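Local structure of protein NRD1 (Saccharomyces cerevisiae, 3CLJ) at residues G60-I65 and E99-L104; I68-L73 and D128-F133. The protein probably helps terminate transcription in the Nrd1-Nab3-Sen1 complex, using its CTD-interacting domain to bind the phosphorylated C-terminal domain of RNA polymerase II. All coordinates share one frame; numbering follows the deposited sequence.

Interaction 1: residues G60-I65 and E99-L104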
# COMPACT_ATOMS: atom_id res chain seq x y z
N GLY A 60 -0.73 -7.86 -3.91
CA GLY A 60 -1.85 -7.59 -2.96
C GLY A 60 -1.53 -6.57 -1.90
O GLY A 60 -2.35 -5.70 -1.58
N SER A 61 -0.33 -6.67 -1.33
CA SER A 61 0.12 -5.73 -0.31
C SER A 61 0.23 -4.28 -0.83
O SER A 61 -0.07 -3.32 -0.10
CB SER A 61 1.43 -6.18 0.31
OG SER A 61 2.56 -5.77 -0.52
N LEU A 62 0.61 -4.12 -2.10
CA LEU A 62 0.63 -2.78 -2.72
C LEU A 62 -0.79 -2.28 -3.09
O LEU A 62 -1.06 -1.05 -3.09
CB LEU A 62 1.57 -2.77 -3.95
CG LEU A 62 3.07 -2.96 -3.61
CD1 LEU A 62 3.89 -3.17 -4.92
CD2 LEU A 62 3.70 -1.89 -2.73
N TYR A 63 -1.69 -3.22 -3.40
CA TYR A 63 -3.13 -2.91 -3.59
C TYR A 63 -3.74 -2.39 -2.27
O TYR A 63 -4.56 -1.45 -2.26
CB TYR A 63 -3.92 -4.12 -4.08
CG TYR A 63 -3.69 -4.50 -5.55
CD1 TYR A 63 -3.04 -3.63 -6.45
CD2 TYR A 63 -4.16 -5.72 -6.03
CE1 TYR A 63 -2.86 -3.98 -7.81
CE2 TYR A 63 -3.99 -6.10 -7.36
CZ TYR A 63 -3.36 -5.22 -8.25
OH TYR A 63 -3.22 -5.62 -9.55
N ILE A 64 -3.35 -2.99 -1.16
CA ILE A 64 -3.86 -2.54 0.13
C ILE A 64 -3.40 -1.09 0.41
O ILE A 64 -4.19 -0.22 0.82
CB ILE A 64 -3.41 -3.47 1.30
CG1 ILE A 64 -4.18 -4.80 1.31
CG2 ILE A 64 -3.68 -2.80 2.68
CD1 ILE A 64 -3.46 -5.95 2.18
N ILE A 65 -2.11 -0.83 0.19
CA ILE A 65 -1.54 0.53 0.25
C ILE A 65 -2.13 1.53 -0.77
O ILE A 65 -2.33 2.73 -0.44
CB ILE A 65 0.04 0.45 0.18
CG1 ILE A 65 0.57 -0.20 1.45
CG2 ILE A 65 0.68 1.85 -0.12
CD1 ILE A 65 2.01 -0.78 1.31
N GLU A 99 7.66 7.62 2.99
CA GLU A 99 9.03 7.36 3.45
C GLU A 99 9.53 5.91 3.25
O GLU A 99 10.72 5.69 3.19
CB GLU A 99 9.29 7.91 4.86
CG GLU A 99 9.26 9.47 4.95
CD GLU A 99 10.17 10.18 3.93
OE1 GLU A 99 11.41 10.12 4.09
OE2 GLU A 99 9.63 10.79 2.97
N VAL A 100 8.64 4.92 3.11
CA VAL A 100 9.05 3.52 2.87
C VAL A 100 8.66 2.95 1.50
O VAL A 100 9.04 1.83 1.20
CB VAL A 100 8.51 2.52 3.95
CG1 VAL A 100 9.10 2.88 5.37
CG2 VAL A 100 6.99 2.48 3.88
N ILE A 101 7.89 3.71 0.69
CA ILE A 101 7.38 3.17 -0.55
C ILE A 101 8.46 2.64 -1.55
O ILE A 101 8.22 1.68 -2.28
CB ILE A 101 6.35 4.13 -1.26
CG1 ILE A 101 5.41 3.32 -2.13
CG2 ILE A 101 7.04 5.28 -2.06
CD1 ILE A 101 4.67 2.20 -1.42
N GLN A 102 9.62 3.30 -1.63
CA GLN A 102 10.65 2.79 -2.51
C GLN A 102 11.21 1.43 -2.05
O GLN A 102 11.42 0.55 -2.90
CB GLN A 102 11.76 3.80 -2.60
CG GLN A 102 11.27 5.02 -3.31
CD GLN A 102 12.30 6.12 -3.31
OE1 GLN A 102 12.13 7.13 -2.64
NE2 GLN A 102 13.40 5.89 -4.02
N GLU A 103 11.43 1.28 -0.73
CA GLU A 103 11.79 -0.02 -0.12
C GLU A 103 10.76 -1.10 -0.49
O GLU A 103 11.10 -2.23 -0.94
CB GLU A 103 11.88 0.10 1.41
CG GLU A 103 11.98 -1.23 2.16
CD GLU A 103 11.55 -1.15 3.62
OE1 GLU A 103 11.58 -0.02 4.20
OE2 GLU A 103 11.18 -2.23 4.15
N LEU A 104 9.49 -0.76 -0.27
CA LEU A 104 8.44 -1.73 -0.47
C LEU A 104 8.30 -2.07 -1.95
O LEU A 104 8.06 -3.21 -2.27
CB LEU A 104 7.09 -1.21 0.08
CG LEU A 104 7.02 -0.90 1.57
CD1 LEU A 104 5.53 -0.52 1.90
CD2 LEU A 104 7.55 -2.02 2.47

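Interaction 2: residues I68-L73 and D128-F133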
# COMPACT_ATOMS: atom_id res chain seq x y z
N ILE A 68 -5.89 2.35 0.66
CA ILE A 68 -5.88 3.17 1.82
C ILE A 68 -5.14 4.50 1.50
O ILE A 68 -5.63 5.60 1.82
CB ILE A 68 -5.26 2.39 3.02
CG1 ILE A 68 -6.28 1.35 3.53
CG2 ILE A 68 -4.82 3.38 4.18
CD1 ILE A 68 -5.68 0.37 4.63
N GLY A 69 -4.00 4.39 0.82
CA GLY A 69 -3.30 5.58 0.43
C GLY A 69 -4.06 6.59 -0.37
O GLY A 69 -3.98 7.80 -0.08
N ARG A 70 -4.83 6.12 -1.40
CA ARG A 70 -5.55 7.06 -2.27
C ARG A 70 -6.84 7.49 -1.57
O ARG A 70 -7.29 8.60 -1.80
CB ARG A 70 -5.80 6.56 -3.73
CG ARG A 70 -4.57 6.62 -4.72
CD ARG A 70 -4.91 6.23 -6.25
NE ARG A 70 -5.48 4.88 -6.29
CZ ARG A 70 -6.78 4.59 -6.35
NH1 ARG A 70 -7.71 5.55 -6.50
NH2 ARG A 70 -7.15 3.33 -6.25
N ALA A 71 -7.39 6.65 -0.68
CA ALA A 71 -8.56 7.08 0.14
C ALA A 71 -8.17 8.24 1.09
O ALA A 71 -8.88 9.24 1.18
CB ALA A 71 -9.18 5.91 0.92
N TYR A 72 -7.02 8.12 1.71
CA TYR A 72 -6.50 9.14 2.64
C TYR A 72 -6.14 10.39 1.88
O TYR A 72 -6.40 11.49 2.36
CB TYR A 72 -5.28 8.57 3.38
CG TYR A 72 -5.62 7.82 4.65
CD1 TYR A 72 -6.93 7.49 4.97
CD2 TYR A 72 -4.61 7.37 5.49
CE1 TYR A 72 -7.24 6.79 6.17
CE2 TYR A 72 -4.92 6.67 6.71
CZ TYR A 72 -6.22 6.39 7.05
OH TYR A 72 -6.53 5.73 8.27
N LEU A 73 -5.52 10.21 0.71
CA LEU A 73 -5.18 11.30 -0.23
C LEU A 73 -6.41 12.07 -0.64
O LEU A 73 -6.35 13.30 -0.80
CB LEU A 73 -4.42 10.79 -1.49
CG LEU A 73 -3.94 11.82 -2.52
CD1 LEU A 73 -3.00 12.87 -1.89
CD2 LEU A 73 -3.30 11.21 -3.76
N ASP A 128 1.32 7.93 -10.06
CA ASP A 128 1.84 9.08 -10.79
C ASP A 128 0.68 10.00 -11.20
O ASP A 128 0.70 11.20 -10.94
CB ASP A 128 2.60 8.57 -12.04
CG ASP A 128 3.29 9.68 -12.82
OD1 ASP A 128 4.36 10.19 -12.38
OD2 ASP A 128 2.76 10.05 -13.87
N ARG A 129 -0.34 9.46 -11.84
CA ARG A 129 -1.44 10.35 -12.26
C ARG A 129 -2.23 10.99 -11.08
O ARG A 129 -2.67 12.12 -11.20
CB ARG A 129 -2.32 9.72 -13.33
CG ARG A 129 -2.12 10.38 -14.70
CD ARG A 129 -1.30 9.56 -15.71
NE ARG A 129 -0.00 9.07 -15.21
CZ ARG A 129 0.88 8.37 -15.94
NH1 ARG A 129 0.63 8.07 -17.22
NH2 ARG A 129 2.02 7.99 -15.39
N SER A 130 -2.27 10.30 -9.93
CA SER A 130 -2.96 10.76 -8.69
C SER A 130 -2.24 11.77 -7.83
O SER A 130 -2.90 12.50 -7.05
CB SER A 130 -3.26 9.56 -7.78
OG SER A 130 -4.15 8.68 -8.45
N GLY A 131 -0.91 11.80 -7.91
CA GLY A 131 -0.13 12.58 -6.98
C GLY A 131 0.16 11.82 -5.69
O GLY A 131 0.63 12.41 -4.73
N LEU A 132 -0.11 10.51 -5.65
CA LEU A 132 0.27 9.71 -4.48
C LEU A 132 1.80 9.44 -4.54
O LEU A 132 2.31 8.87 -5.53
CB LEU A 132 -0.54 8.38 -4.36
CG LEU A 132 -0.36 7.62 -3.01
CD1 LEU A 132 -0.91 8.47 -1.81
CD2 LEU A 132 -0.98 6.24 -3.06
N PHE A 133 2.50 9.91 -3.52
CA PHE A 133 3.96 9.78 -3.42
C PHE A 133 4.69 10.69 -4.43
O PHE A 133 5.74 10.33 -4.97
CB PHE A 133 4.44 8.30 -3.50
CG PHE A 133 3.62 7.34 -2.66
CD1 PHE A 133 3.08 6.19 -3.20
CD2 PHE A 133 3.33 7.62 -1.32
CE1 PHE A 133 2.32 5.27 -2.40
CE2 PHE A 133 2.57 6.74 -0.54
CZ PHE A 133 2.07 5.58 -1.07

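Interaction 1: residues G60-I65 and E99-L104
Ile65 and Leu104 meet methyl to methyl, CD1 of Ile65 lying 3.6 Å from CD1 of Leu104, and this is the tight spot between two nearly antiparallel helix segments. The segment axes come no closer than 12.2 Å, so the backbones stay well separated and only branched apolar side chains span the gap; their N-to-C directions differ by 161°. Both side chains leave the backbone toward the other segment. In Ile65, CG1 sits anti to the carbonyl carbon (chi1 -67°), which carries CD1 forward to Leu104 while CG2 branches off to the neighbouring Ile101. The two side chains approach at a slant, and the contact is confined to their CD1 methyls.

Around this point the packing slackens. The Ile101 CD1 methyl touches two partners, 4.2 Å from CG2 of Ile65 and 4.4 Å from CD2 of Leu62. That same Leu62 methyl reaches the CB of Leu104 only at 4.5 Å. Leu62 is shared with other walls of the core, since it also packs on Ile120 and Leu123 of helix 114-130, and Ile101 leans on Trp127 of that helix. All four residues are buried, and with 154 Å² hidden in total the contact is a modest, wholly apolar one.

The far side of 99-104 is different: Gln102 and Glu103 are exposed, and Glu103 OE2 makes a salt bridge to Arg51 NE of helix 39-52. Helix 90-111 is thus amphipathic here, with the ends of Ile101 and Leu104 in the core and Gln102 and Glu103 on the outer side. Such near-antiparallel packing of 60-65 on 99-104, within helices 58-77 and 90-111, through leucine and isoleucine branches belongs to the hydrophobic core of the all-helical CID fold.

Interaction 2: residues I68-L73 and D128-F133
The C-terminal end of helix 114-130, where Gly131 leaves the helix with a positive phi of 85°, rests Ser130, Gly131 and Leu132 on Gly69, Arg70 and Leu73 of helix 58-77. CD2 of Leu73 does much of the touching: it lies 3.6 Å from the carbonyl O of Ser130 and 4.0 Å from CB of Leu132. Leu132 returns the contact at Gly69, its CD1 3.6 Å from the glycine O, while its CD2 packs over the side of Gly69 where a side chain would otherwise stand. With CG anti to the backbone N (chi1 -169°), Leu132 sends both methyls onto this helix and crosses Arg70 at about a right angle, CD2 being 4.0 Å from Arg70 CG. Farther out, the Arg70 CD methylene meets OG of Ser130 at 3.4 Å; Arg70 NE makes a salt bridge to Asp66 OD1, and Ser130 OG hydrogen-bonds to the O of Ile126. An alanine in place of Leu132 would remove both methyls and would probably open a gap over Gly69 and beside Arg70 CG. Leu132 also packs on Trp127, and Phe133 carries the turn on to Leu97 of helix 90-111.

In the fold
After three earlier helices, helix 58-77 supplies one side of both contacts, 60-65 and then 68-73. The chain passes through a partly unmodelled connection into helix 90-111, where 99-104 returns to 60-65 and interaction 1 closes a loop with 33 residues between its segments. It goes on through helix 114-130 to the helix end and turn at 128-133, which reaches 68-73 and closes a longer loop of 54 residues in interaction 2. The segments alternate, so the two loops cross. They join directly at Phe133, whose CE1 packs 3.7 Å from CG1 of Ile101, and helices 58-77, 90-111 and 114-130 are tied into one helical core.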